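Local coordinates for protein muramidase (Sodiomyces alcalophilus, PDB 6ZM8) that probably cleaves peptidoglycan of bacterial cell walls as a fungal lysozyme (muramidase) of glycoside hydrolase family 25, built on a TIM-barrel fold, at residues 29-34 with 56-61; 91-96 with 131-136; 72-77 with 121-126; 4-9 with 190-195. All coordinates share one frame; numbering follows the deposited sequence. Where two conformers were deposited one is given.

Contact 1: residues 29-34 with 56-61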
loop_
_atom_site.group_PDB
_atom_site.type_symbol
_atom_site.label_atom_id
_atom_site.label_comp_id
_atom_site.label_asym_id
_atom_site.label_seq_id
_atom_site.Cartn_x
_atom_site.Cartn_y
_atom_site.Cartn_z
ATOM N N ILE A 29 4.078 0.611 -6.103
ATOM C CA ILE A 29 4.466 1.800 -6.864
ATOM C C ILE A 29 3.445 2.894 -6.589
ATOM O O ILE A 29 2.240 2.687 -6.745
ATOM C CB ILE A 29 4.508 1.475 -8.367
ATOM C CG1 ILE A 29 5.510 0.346 -8.640
ATOM C CG2 ILE A 29 4.858 2.719 -9.176
ATOM C CD1 ILE A 29 5.399 -0.248 -10.037
ATOM N N LYS A 30 3.910 4.092 -6.212
ATOM C CA LYS A 30 2.959 5.163 -5.933
ATOM C C LYS A 30 2.222 5.554 -7.202
ATOM O O LYS A 30 2.847 5.865 -8.240
ATOM C CB LYS A 30 3.658 6.400 -5.394
ATOM C CG LYS A 30 2.662 7.490 -4.967
ATOM C CD LYS A 30 3.317 8.630 -4.229
ATOM C CE LYS A 30 2.312 9.724 -3.894
ATOM N NZ LYS A 30 2.944 10.797 -3.122
ATOM N N ALA A 31 0.888 5.601 -7.124
ATOM C CA ALA A 31 0.056 6.064 -8.231
ATOM C C ALA A 31 -0.458 7.464 -7.961
ATOM O O ALA A 31 -0.312 8.350 -8.858
ATOM C CB ALA A 31 -1.095 5.121 -8.509
ATOM N N THR A 32 -1.178 7.671 -6.864
ATOM C CA THR A 32 -1.980 8.859 -6.656
ATOM C C THR A 32 -1.838 9.383 -5.243
ATOM O O THR A 32 -1.414 8.666 -4.314
ATOM C CB THR A 32 -3.472 8.581 -6.975
ATOM O OG1 THR A 32 -3.869 7.385 -6.292
ATOM C CG2 THR A 32 -3.718 8.388 -8.454
ATOM N N GLU A 33 -2.271 10.636 -5.072
ATOM C CA GLU A 33 -2.397 11.263 -3.767
ATOM C C GLU A 33 -3.570 12.233 -3.833
ATOM O O GLU A 33 -3.720 12.975 -4.823
ATOM C CB GLU A 33 -1.099 11.987 -3.372
ATOM C CG GLU A 33 -1.210 12.789 -2.085
ATOM C CD GLU A 33 0.116 13.312 -1.579
ATOM O OE1 GLU A 33 1.204 12.793 -2.010
ATOM O OE2 GLU A 33 0.028 14.239 -0.733
ATOM N N GLY A 34 -4.420 12.216 -2.811
ATOM C CA GLY A 34 -5.577 13.078 -2.867
ATOM C C GLY A 34 -6.445 12.795 -4.086
ATOM O O GLY A 34 -6.638 11.665 -4.465
ATOM N N ARG A 56 3.140 -6.854 -9.017
ATOM C CA ARG A 56 3.192 -5.417 -8.727
ATOM C C ARG A 56 1.829 -4.909 -8.337
ATOM O O ARG A 56 0.795 -5.426 -8.777
ATOM C CB ARG A 56 3.798 -4.595 -9.875
ATOM C CG ARG A 56 2.979 -4.539 -11.154
ATOM C CD ARG A 56 3.162 -5.755 -12.067
ATOM N NE ARG A 56 2.470 -5.602 -13.335
ATOM C CZ ARG A 56 1.166 -5.802 -13.531
ATOM N NH1 ARG A 56 0.406 -6.288 -12.557
ATOM N NH2 ARG A 56 0.635 -5.531 -14.700
ATOM N N GLY A 57 1.839 -3.847 -7.546
ATOM C CA GLY A 57 0.640 -3.120 -7.210
ATOM C C GLY A 57 0.933 -1.633 -7.124
ATOM O O GLY A 57 2.088 -1.202 -7.173
ATOM N N ALA A 58 -0.148 -0.884 -6.943
ATOM C CA ALA A 58 -0.097 0.555 -6.813
ATOM C C ALA A 58 -0.499 0.967 -5.409
ATOM O O ALA A 58 -1.236 0.225 -4.725
ATOM C CB ALA A 58 -1.058 1.188 -7.805
ATOM N N TYR A 59 -0.098 2.173 -4.990
ATOM C CA TYR A 59 -0.588 2.717 -3.724
ATOM C C TYR A 59 -1.035 4.159 -3.878
ATOM O O TYR A 59 -0.626 4.904 -4.811
ATOM C CB TYR A 59 0.394 2.515 -2.560
ATOM C CG TYR A 59 1.657 3.337 -2.559
ATOM C CD1 TYR A 59 1.700 4.599 -1.995
ATOM C CD2 TYR A 59 2.853 2.809 -3.064
ATOM C CE1 TYR A 59 2.887 5.321 -1.899
ATOM C CE2 TYR A 59 4.055 3.517 -2.987
ATOM C CZ TYR A 59 4.058 4.780 -2.389
ATOM O OH TYR A 59 5.233 5.490 -2.299
ATOM N N HIS A 60 -1.906 4.547 -2.943
ATOM C CA HIS A 60 -2.530 5.871 -2.887
ATOM C C HIS A 60 -2.173 6.521 -1.568
ATOM O O HIS A 60 -2.404 5.932 -0.494
ATOM C CB HIS A 60 -4.069 5.684 -2.905
ATOM C CG HIS A 60 -4.781 6.991 -2.752
ATOM N ND1 HIS A 60 -4.871 7.884 -3.818
ATOM C CD2 HIS A 60 -5.349 7.545 -1.648
ATOM C CE1 HIS A 60 -5.517 8.934 -3.346
ATOM N NE2 HIS A 60 -5.795 8.786 -2.031
ATOM N N PHE A 61 -1.649 7.754 -1.601
ATOM C CA PHE A 61 -1.397 8.500 -0.371
ATOM C C PHE A 61 -2.669 9.247 0.039
ATOM O O PHE A 61 -3.116 10.195 -0.639
ATOM C CB PHE A 61 -0.203 9.447 -0.515
ATOM C CG PHE A 61 0.211 10.018 0.826
ATOM C CD1 PHE A 61 -0.449 11.086 1.420
ATOM C CD2 PHE A 61 1.205 9.400 1.544
ATOM C CE1 PHE A 61 -0.108 11.526 2.700
ATOM C CE2 PHE A 61 1.563 9.850 2.799
ATOM C CZ PHE A 61 0.909 10.909 3.384
#

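Contact 2: residues 91-96 with 131-136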
loop_
_atom_site.group_PDB
_atom_site.type_symbol
_atom_site.label_atom_id
_atom_site.label_comp_id
_atom_site.label_asym_id
_atom_site.label_seq_id
_atom_site.Cartn_x
_atom_site.Cartn_y
_atom_site.Cartn_z
ATOM N N PRO A 91 -3.658 -6.245 -4.982
ATOM C CA PRO A 91 -4.667 -5.244 -4.672
ATOM C C PRO A 91 -3.968 -3.924 -4.334
ATOM O O PRO A 91 -2.899 -3.899 -3.727
ATOM C CB PRO A 91 -5.392 -5.830 -3.461
ATOM C CG PRO A 91 -4.314 -6.698 -2.798
ATOM C CD PRO A 91 -3.557 -7.303 -3.947
ATOM N N GLY A 92 -4.604 -2.815 -4.709
ATOM C CA GLY A 92 -4.044 -1.515 -4.389
ATOM C C GLY A 92 -3.936 -1.332 -2.872
ATOM O O GLY A 92 -4.722 -1.902 -2.091
ATOM N N ALA A 93 -2.985 -0.485 -2.482
ATOM C CA ALA A 93 -2.763 -0.178 -1.078
ATOM C C ALA A 93 -3.129 1.266 -0.768
ATOM O O ALA A 93 -2.795 2.211 -1.508
ATOM C CB ALA A 93 -1.307 -0.408 -0.690
ATOM N N LEU A 94 -3.804 1.433 0.380
ATOM C CA LEU A 94 -4.109 2.727 0.970
ATOM C C LEU A 94 -2.968 3.069 1.940
ATOM O O LEU A 94 -2.822 2.411 2.974
ATOM C CB LEU A 94 -5.430 2.648 1.720
ATOM C CG LEU A 94 -5.816 3.930 2.459
ATOM C CD1 LEU A 94 -6.046 5.092 1.495
ATOM C CD2 LEU A 94 -7.052 3.689 3.305
ATOM N N ASP A 95 -2.185 4.106 1.603
ATOM C CA ASP A 95 -1.103 4.594 2.471
ATOM C C ASP A 95 -1.718 5.687 3.342
ATOM O O ASP A 95 -1.944 6.827 2.879
ATOM C CB ASP A 95 0.021 5.088 1.575
ATOM C CG ASP A 95 1.157 5.765 2.281
ATOM O OD1 ASP A 95 1.077 5.920 3.516
ATOM O OD2 ASP A 95 2.122 6.147 1.589
ATOM N N ILE A 96 -2.040 5.303 4.575
ATOM C CA ILE A 96 -2.782 6.133 5.515
ATOM C C ILE A 96 -1.885 6.342 6.753
ATOM O O ILE A 96 -1.680 5.417 7.560
ATOM C CB ILE A 96 -4.189 5.563 5.795
ATOM C CG1 ILE A 96 -4.952 6.388 6.816
ATOM C CG2 ILE A 96 -4.190 4.100 6.229
ATOM C CD1 ILE A 96 -5.272 7.796 6.402
ATOM N N TRP A 131 -10.579 -5.926 -1.692
ATOM C CA TRP A 131 -10.294 -5.114 -0.520
ATOM C C TRP A 131 -8.844 -4.621 -0.640
ATOM O O TRP A 131 -7.947 -5.391 -0.955
ATOM C CB TRP A 131 -10.462 -5.911 0.776
ATOM C CG TRP A 131 -11.862 -6.403 0.967
ATOM C CD1 TRP A 131 -12.294 -7.691 0.877
ATOM C CD2 TRP A 131 -13.032 -5.624 1.216
ATOM N NE1 TRP A 131 -13.649 -7.757 1.057
ATOM C CE2 TRP A 131 -14.129 -6.502 1.264
ATOM C CE3 TRP A 131 -13.268 -4.266 1.379
ATOM C CZ2 TRP A 131 -15.438 -6.059 1.471
ATOM C CZ3 TRP A 131 -14.570 -3.840 1.587
ATOM C CH2 TRP A 131 -15.646 -4.720 1.631
ATOM N N PRO A 132 -8.600 -3.337 -0.391
ATOM C CA PRO A 132 -7.239 -2.827 -0.486
ATOM C C PRO A 132 -6.399 -3.302 0.694
ATOM O O PRO A 132 -6.889 -3.596 1.787
ATOM C CB PRO A 132 -7.425 -1.321 -0.481
ATOM C CG PRO A 132 -8.656 -1.140 0.393
ATOM C CD PRO A 132 -9.555 -2.315 0.055
ATOM N N VAL A 133 -5.080 -3.309 0.458
ATOM C CA VAL A 133 -4.114 -3.375 1.543
ATOM C C VAL A 133 -4.114 -2.037 2.285
ATOM O O VAL A 133 -4.322 -0.983 1.662
ATOM C CB VAL A 133 -2.737 -3.675 0.905
ATOM C CG1 VAL A 133 -1.566 -3.476 1.860
ATOM C CG2 VAL A 133 -2.725 -5.099 0.352
ATOM N N ILE A 134 -3.896 -2.076 3.600
ATOM C CA ILE A 134 -3.704 -0.854 4.380
ATOM C C ILE A 134 -2.241 -0.780 4.806
ATOM O O ILE A 134 -1.753 -1.681 5.504
ATOM C CB ILE A 134 -4.640 -0.809 5.590
ATOM C CG1 ILE A 134 -6.072 -0.585 5.115
ATOM C CG2 ILE A 134 -4.202 0.275 6.593
ATOM C CD1 ILE A 134 -7.125 -0.696 6.206
ATOM N N TYR A 135 -1.575 0.311 4.394
ATOM C CA TYR A 135 -0.218 0.641 4.850
ATOM C C TYR A 135 -0.344 1.701 5.939
ATOM O O TYR A 135 -0.951 2.757 5.722
ATOM C CB TYR A 135 0.623 1.178 3.699
ATOM C CG TYR A 135 1.965 1.751 4.146
ATOM C CD1 TYR A 135 2.071 3.073 4.580
ATOM C CD2 TYR A 135 3.121 0.987 4.120
ATOM C CE1 TYR A 135 3.277 3.607 4.969
ATOM C CE2 TYR A 135 4.357 1.517 4.475
ATOM C CZ TYR A 135 4.440 2.848 4.904
ATOM O OH TYR A 135 5.627 3.435 5.237
ATOM N N THR A 136 0.246 1.412 7.090
ATOM C CA THR A 136 0.227 2.367 8.191
ATOM C C THR A 136 1.352 2.004 9.169
ATOM O O THR A 136 2.159 1.106 8.926
ATOM C CB THR A 136 -1.176 2.384 8.858
ATOM O OG1 THR A 136 -1.305 3.564 9.657
ATOM C CG2 THR A 136 -1.466 1.153 9.685
#

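Contact 3: residues 72-77 with 121-126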
loop_
_atom_site.group_PDB
_atom_site.type_symbol
_atom_site.label_atom_id
_atom_site.label_comp_id
_atom_site.label_asym_id
_atom_site.label_seq_id
_atom_site.Cartn_x
_atom_site.Cartn_y
_atom_site.Cartn_z
ATOM N N GLN A 72 -11.450 9.563 -3.261
ATOM C CA GLN A 72 -10.049 9.164 -3.432
ATOM C C GLN A 72 -9.936 7.717 -3.936
ATOM O O GLN A 72 -9.030 7.437 -4.729
ATOM C CB GLN A 72 -9.271 9.409 -2.138
ATOM C CG GLN A 72 -8.976 10.907 -2.036
ATOM C CD GLN A 72 -8.208 11.351 -0.814
ATOM O OE1 GLN A 72 -7.197 10.738 -0.431
ATOM N NE2 GLN A 72 -8.659 12.438 -0.234
ATOM N N ALA A 73 -10.838 6.825 -3.507
ATOM C CA ALA A 73 -10.807 5.477 -4.056
ATOM C C ALA A 73 -11.108 5.485 -5.552
ATOM O O ALA A 73 -10.471 4.747 -6.315
ATOM C CB ALA A 73 -11.813 4.595 -3.323
ATOM N N ARG A 74 -12.077 6.299 -5.984
ATOM C CA ARG A 74 -12.375 6.399 -7.417
ATOM C C ARG A 74 -11.173 6.944 -8.172
ATOM O O ARG A 74 -10.838 6.458 -9.271
ATOM C CB ARG A 74 -13.586 7.314 -7.675
ATOM C CG ARG A 74 -14.915 6.702 -7.337
ATOM C CD ARG A 74 -16.108 7.581 -7.739
ATOM N NE ARG A 74 -16.327 8.693 -6.816
ATOM C CZ ARG A 74 -17.083 8.655 -5.668
ATOM N NH1 ARG A 74 -17.592 7.477 -5.325
ATOM N NH2 ARG A 74 -17.181 9.694 -4.888
ATOM N N TYR A 75 -10.547 7.993 -7.660
ATOM C CA TYR A 75 -9.394 8.598 -8.340
ATOM C C TYR A 75 -8.254 7.583 -8.453
ATOM O O TYR A 75 -7.639 7.425 -9.509
ATOM C CB TYR A 75 -8.963 9.843 -7.571
ATOM C CG TYR A 75 -7.865 10.620 -8.242
ATOM C CD1 TYR A 75 -8.076 11.278 -9.423
ATOM C CD2 TYR A 75 -6.605 10.726 -7.678
ATOM C CE1 TYR A 75 -7.080 12.047 -10.036
ATOM C CE2 TYR A 75 -5.596 11.472 -8.263
ATOM C CZ TYR A 75 -5.841 12.153 -9.427
ATOM O OH TYR A 75 -4.846 12.924 -9.954
ATOM N N PHE A 76 -7.957 6.901 -7.351
ATOM C CA PHE A 76 -6.912 5.875 -7.348
ATOM C C PHE A 76 -7.220 4.758 -8.344
ATOM O O PHE A 76 -6.368 4.393 -9.170
ATOM C CB PHE A 76 -6.800 5.333 -5.923
ATOM C CG PHE A 76 -5.858 4.180 -5.763
ATOM C CD1 PHE A 76 -4.533 4.227 -6.210
ATOM C CD2 PHE A 76 -6.274 3.043 -5.055
ATOM C CE1 PHE A 76 -3.665 3.178 -5.945
ATOM C CE2 PHE A 76 -5.390 2.005 -4.787
ATOM C CZ PHE A 76 -4.080 2.075 -5.227
ATOM N N ALA A 77 -8.439 4.192 -8.279
ATOM C CA ALA A 77 -8.779 3.054 -9.134
ATOM C C ALA A 77 -8.743 3.420 -10.615
ATOM O O ALA A 77 -8.524 2.549 -11.443
ATOM C CB ALA A 77 -10.113 2.482 -8.747
ATOM N N VAL A 121 -12.225 2.005 1.556
ATOM C CA VAL A 121 -12.036 0.573 1.261
ATOM C C VAL A 121 -13.324 -0.044 0.686
ATOM O O VAL A 121 -13.238 -0.952 -0.124
ATOM C CB VAL A 121 -11.504 -0.220 2.475
ATOM C CG1 VAL A 121 -10.246 0.431 3.052
ATOM C CG2 VAL A 121 -12.529 -0.397 3.564
ATOM N N THR A 122 -14.513 0.380 1.154
ATOM C CA THR A 122 -15.747 -0.119 0.565
ATOM C C THR A 122 -15.854 0.314 -0.891
ATOM O O THR A 122 -16.250 -0.477 -1.762
ATOM C CB THR A 122 -16.942 0.356 1.400
ATOM O OG1 THR A 122 -16.910 -0.278 2.661
ATOM C CG2 THR A 122 -18.267 0.047 0.746
ATOM N N THR A 123 -15.527 1.571 -1.175
ATOM C CA THR A 123 -15.612 2.067 -2.550
ATOM C C THR A 123 -14.614 1.339 -3.450
ATOM O O THR A 123 -14.951 0.910 -4.561
ATOM C CB THR A 123 -15.423 3.582 -2.582
ATOM O OG1 THR A 123 -16.444 4.205 -1.786
ATOM C CG2 THR A 123 -15.525 4.125 -3.998
ATOM N N TYR A 124 -13.374 1.196 -2.976
ATOM C CA TYR A 124 -12.360 0.515 -3.778
ATOM C C TYR A 124 -12.797 -0.927 -4.108
ATOM O O TYR A 124 -12.622 -1.396 -5.218
ATOM C CB TYR A 124 -11.013 0.547 -3.033
ATOM C CG TYR A 124 -9.891 -0.057 -3.859
ATOM C CD1 TYR A 124 -9.260 0.677 -4.858
ATOM C CD2 TYR A 124 -9.487 -1.371 -3.647
ATOM C CE1 TYR A 124 -8.259 0.119 -5.635
ATOM C CE2 TYR A 124 -8.478 -1.939 -4.418
ATOM C CZ TYR A 124 -7.866 -1.196 -5.421
ATOM O OH TYR A 124 -6.897 -1.807 -6.172
ATOM N N HIS A 125 -13.350 -1.608 -3.100
ATOM C CA HIS A 125 -13.829 -2.996 -3.315
ATOM C C HIS A 125 -15.013 -3.034 -4.305
ATOM O O HIS A 125 -15.089 -3.940 -5.133
ATOM C CB HIS A 125 -14.194 -3.581 -1.955
ATOM C CG HIS A 125 -14.785 -4.947 -2.025
ATOM N ND1 HIS A 125 -16.141 -5.134 -2.049
ATOM C CD2 HIS A 125 -14.209 -6.147 -2.057
ATOM C CE1 HIS A 125 -16.374 -6.463 -2.105
ATOM N NE2 HIS A 125 -15.213 -7.095 -2.118
ATOM N N GLY A 126 -15.915 -2.070 -4.213
ATOM C CA GLY A 126 -17.021 -2.025 -5.149
ATOM C C GLY A 126 -16.575 -1.794 -6.577
ATOM O O GLY A 126 -17.212 -2.264 -7.526
#

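Contact 4: residues 4-9 with 190-195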
loop_
_atom_site.group_PDB
_atom_site.type_symbol
_atom_site.label_atom_id
_atom_site.label_comp_id
_atom_site.label_asym_id
_atom_site.label_seq_id
_atom_site.Cartn_x
_atom_site.Cartn_y
_atom_site.Cartn_z
ATOM N N GLY A 4 10.588 -7.928 -1.397
ATOM C CA GLY A 4 10.143 -6.989 -2.399
ATOM C C GLY A 4 10.450 -5.574 -1.926
ATOM O O GLY A 4 11.231 -5.356 -1.008
ATOM N N PHE A 5 9.831 -4.591 -2.598
ATOM C CA PHE A 5 10.237 -3.209 -2.374
ATOM C C PHE A 5 9.103 -2.277 -2.822
ATOM O O PHE A 5 8.067 -2.717 -3.311
ATOM C CB PHE A 5 11.603 -2.900 -3.035
ATOM C CG PHE A 5 11.663 -2.857 -4.542
ATOM C CD1 PHE A 5 11.537 -4.004 -5.328
ATOM C CD2 PHE A 5 11.918 -1.658 -5.188
ATOM C CE1 PHE A 5 11.677 -3.953 -6.702
ATOM C CE2 PHE A 5 12.077 -1.595 -6.567
ATOM C CZ PHE A 5 11.972 -2.753 -7.320
ATOM N N ASP A 6 9.317 -0.977 -2.618
ATOM C CA ASP A 6 8.358 0.006 -3.107
ATOM C C ASP A 6 9.102 1.281 -3.485
ATOM O O ASP A 6 10.179 1.587 -2.973
ATOM C CB ASP A 6 7.210 0.287 -2.104
ATOM C CG ASP A 6 7.700 0.832 -0.781
ATOM O OD1 ASP A 6 7.971 2.065 -0.732
ATOM O OD2 ASP A 6 7.833 0.039 0.182
ATOM N N ILE A 7 8.491 1.973 -4.434
ATOM C CA ILE A 7 9.063 3.162 -5.080
ATOM C C ILE A 7 7.949 4.162 -5.383
ATOM O O ILE A 7 6.757 3.841 -5.453
ATOM C CB ILE A 7 9.820 2.787 -6.371
ATOM C CG1 ILE A 7 8.883 2.098 -7.384
ATOM C CG2 ILE A 7 11.057 1.950 -6.058
ATOM C CD1 ILE A 7 9.596 1.558 -8.610
ATOM N N SER A 8 8.405 5.391 -5.608
ATOM C CA SER A 8 7.546 6.505 -6.007
ATOM C C SER A 8 8.318 7.366 -6.987
ATOM O O SER A 8 9.429 7.023 -7.423
ATOM C CB SER A 8 7.118 7.325 -4.804
ATOM O OG SER A 8 8.224 8.056 -4.302
ATOM N N GLY A 9 7.766 8.534 -7.314
ATOM C CA GLY A 9 8.488 9.487 -8.157
ATOM C C GLY A 9 9.708 10.061 -7.474
ATOM O O GLY A 9 10.471 10.798 -8.151
ATOM N N ASP A 190 12.000 1.743 -0.652
ATOM C CA ASP A 190 11.878 1.053 0.618
ATOM C C ASP A 190 11.877 -0.459 0.416
ATOM O O ASP A 190 11.487 -0.940 -0.638
ATOM C CB ASP A 190 10.587 1.454 1.351
ATOM C CG ASP A 190 10.438 2.964 1.378
ATOM O OD1 ASP A 190 11.287 3.647 1.897
ATOM O OD2 ASP A 190 9.394 3.473 0.808
ATOM N N SER A 191 12.307 -1.194 1.446
ATOM C CA SER A 191 12.353 -2.645 1.374
ATOM C C SER A 191 11.208 -3.259 2.175
ATOM O O SER A 191 10.910 -2.799 3.278
ATOM C CB SER A 191 13.667 -3.187 1.936
ATOM O OG SER A 191 14.782 -2.602 1.258
ATOM N N ASN A 192 10.628 -4.323 1.614
ATOM C CA ASN A 192 9.509 -5.023 2.223
ATOM C C ASN A 192 9.777 -6.529 2.283
ATOM O O ASN A 192 10.427 -7.114 1.419
ATOM C CB ASN A 192 8.226 -4.839 1.394
ATOM C CG ASN A 192 7.845 -3.376 1.329
ATOM O OD1 ASN A 192 7.576 -2.758 2.353
ATOM N ND2 ASN A 192 7.831 -2.815 0.113
ATOM N N TRP A 193 9.150 -7.153 3.284
ATOM C CA TRP A 193 8.948 -8.601 3.323
ATOM C C TRP A 193 7.480 -8.898 3.108
ATOM O O TRP A 193 6.614 -8.237 3.693
ATOM C CB TRP A 193 9.344 -9.196 4.673
ATOM C CG TRP A 193 10.793 -9.059 5.027
ATOM C CD1 TRP A 193 11.306 -8.440 6.120
ATOM C CD2 TRP A 193 11.942 -9.540 4.288
ATOM N NE1 TRP A 193 12.673 -8.515 6.145
ATOM C CE2 TRP A 193 13.107 -9.137 5.008
ATOM C CE3 TRP A 193 12.107 -10.247 3.095
ATOM C CZ2 TRP A 193 14.405 -9.420 4.552
ATOM C CZ3 TRP A 193 13.387 -10.520 2.648
ATOM C CH2 TRP A 193 14.512 -10.121 3.370
ATOM N N PHE A 194 7.207 -9.943 2.333
ATOM C CA PHE A 194 5.890 -10.571 2.282
ATOM C C PHE A 194 5.921 -11.797 3.188
ATOM O O PHE A 194 6.814 -12.644 3.087
ATOM C CB PHE A 194 5.553 -11.000 0.838
ATOM C CG PHE A 194 4.314 -11.866 0.773
ATOM C CD1 PHE A 194 3.051 -11.333 0.946
ATOM C CD2 PHE A 194 4.431 -13.244 0.540
ATOM C CE1 PHE A 194 1.926 -12.148 0.879
ATOM C CE2 PHE A 194 3.307 -14.051 0.468
ATOM C CZ PHE A 194 2.065 -13.510 0.636
ATOM N N ASN A 195 4.901 -11.891 4.063
ATOM C CA ASN A 195 4.809 -12.947 5.074
ATOM C C ASN A 195 4.128 -14.193 4.513
ATOM O O ASN A 195 3.031 -14.523 4.915
ATOM C CB ASN A 195 4.024 -12.408 6.265
ATOM C CG ASN A 195 3.994 -13.313 7.449
ATOM O OD1 ASN A 195 4.762 -14.284 7.507
ATOM N ND2 ASN A 195 3.131 -13.005 8.383
#

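Contact 1: residues 29-34 with 56-61
Thr32 and His60 lie just past a point where two parallel strands absorb one extra residue. Between Lys30 and Thr32 the pairing slips by one position, a beta bulge: Tyr59 O takes Ala31 N at 2.9 Å, in the carbonyl plane, and Thr32 N only weakly. The packing is tight on the buried face. There Thr32 OG1 meets His60 ND1 at 2.7 Å, in the plane of the imidazole at its edge, and Gln72 bonds to NE2, so the ring is fixed at two points. Close by, Ala31 CB touches Ala58 CB at 4.0 Å. The face of Lys30, Tyr59, Glu33 and Phe61 is partly open to solvent. Even there Lys30 CB sits close over the Tyr59 ring, 3.8 Å from its centroid, in a CH-pi contact; looser are the polar ends, where Lys30 NZ forms a salt bridge with Glu33 OE1 at 2.9 Å and Gln63 NE2 bonds to Glu33 OE2. A serine in place of Tyr59 would probably open a gap under Lys30 CB, leaving the lysine held mainly through its salt bridge. Strand 55-61 lies between strands 26-33 and 93-95, with helices 42-51 and 69-78 covering the buried face through Phe42 and Phe76.

Contact 2: residues 91-96 with 131-136
Val133 sets its broad side chain beside the small methyl of Ala93 where these two parallel strands come closest. Ala93 CA and Val133 CA are 4.3 Å apart, consistent with the small side chain of Ala93, and Val133 CB rests on Ala93 CB at 3.9 Å. With CG1 anti to the backbone N (chi1 167°), the valine turns its other branch, CG2, to the Pro91 ring, which it meets at CG at 3.9 Å. Away from the Ala93 face, the CG2 methyls of Ile96 and Ile134 touch at 3.8 Å, and both residues also touch Trp141 of helix 138-145. Back on the face of Ala93 and Val133, Asp95 runs beside the Tyr135 ring, its OD1 3.2 Å from Tyr135 CD1 and its carboxylate plane turned 71° from the ring. A side chain extends the backbone ladder: Thr136 OG1 donates to Ile96 O at 2.8 Å, approaching nearly in line with the carbonyl bond. A valine in place of Thr136 would probably leave Ile96 O without this donor. The contact joins the two strands of a beta-alpha-beta unit whose helix is 110-128. Its chemistry divides by face: Leu94 and Ile134, with Ile96 near by, pack against helices, whereas Ala93 and Val133 lead to Asp95, near Glu97, and Tyr135, bound to Gln180, polar groups consistent with the Asp-x-Glu active-site motif of this family.

Contact 3: residues 72-77 with 121-126
Ala73 meets Thr123 and Tyr124 where two helices come together; its small side chain is consistent with axes 8.6 Å apart, crossing at -39° in these short segments. Ala73 CB touches Thr123 CG2 at 3.8 Å and Tyr124 CB at 4.1 Å. Beside it, the Tyr124 ring reaches across to the other helix, since its CG stands anti to the backbone N (chi1 -176°). There it meets Phe76, with Phe76 CE2 at 3.5 Å from Tyr124 CE1. The two planes are nearly parallel, 28° apart, but the rings are slid so far that they barely overlap, with centroids 5.5 Å apart. Ala77 CB touches the same CE1 carbon, while Ala73 O lies at the edge of the tyrosine ring, near its plane. No hydrogen bond links the two segments; the polar ends are held by a second shell. Tyr124 OH is bonded to both Gly81 O and Gly92 N, which fixes how far the ring reaches, and Thr123 OG1 turns back to Asp119 O of its own helix. Phe120, one turn before Tyr124 in helix 110-128, packs on Ala73 and Phe76 of the other helix. Helix 69-78 follows strand 55-61 and helix 110-128 follows strand 93-95. In keeping with the barrel fold of the family, the pair lies in the helical layer around the sheet, and Phe76 reaches inward to Ala31 and Thr32 of strand 26-33.

Contact 4: residues 4-9 with 190-195
Asp6 OD2 is gripped by two amides, Asn192 ND2 across the strand pair and Gln180 NE2 of strand 178-182. The bond from Asn192 ND2 is 2.9 Å long; it uses the anti lone pair of the carboxylate oxygen, and that oxygen lies close to the amide plane. Trp158 NE1 bonds to Asn192 OD1, so the amide is held at both ends and its orientation is fixed. The other carboxylate oxygen, Asp6 OD1, comes within 2.5 Å of Asp190 OD2, the two groups crossing with their planes 46° apart. Asp6 can face both partners because its CG is placed between the backbone N and the carbonyl carbon (chi1 61°). Gly4 with Asn192 and Asp6 with Asp190 are hydrogen-bonded antiparallel pairs, each with two backbone bonds; Phe5 with Ser191, between them, is a non-hydrogen-bonded pair. On the face of Phe5 and Ser191, Phe5 CB lies 3.1 Å from Asp190 O, while its ring leads off to stack on Tyr185. Strand 190-194 runs antiparallel to both its neighbours, 2-7 and 178-182. It therefore joins the first strand of the chain to the late ones and closes the barrel, while strand 26-33 flanks strand 2-7 on its other edge.

In the fold
The four contacts illustrate how one barrel is built from three strand pairings and one helix packing. Contacts 1 and 2 lie 9 Å apart between centres and are stitched together by His60, whose backbone bonds to Ala93 and Asp95. Contact 3 backs both from the helical layer, with a side-chain hydrogen bond to each. Contact 4 closes the ring beside contact 1, where Lys30 N meets Ile7 O and the centres are 12 Å apart; its centre is about 22 Å from that of contact 3, on the opposite side of the chain's centre. Asp95 CG of contact 2 and Asp6 CG of contact 4 lie 8.7 Å apart, consistent with a family 25 active-site cleft at the strand ends.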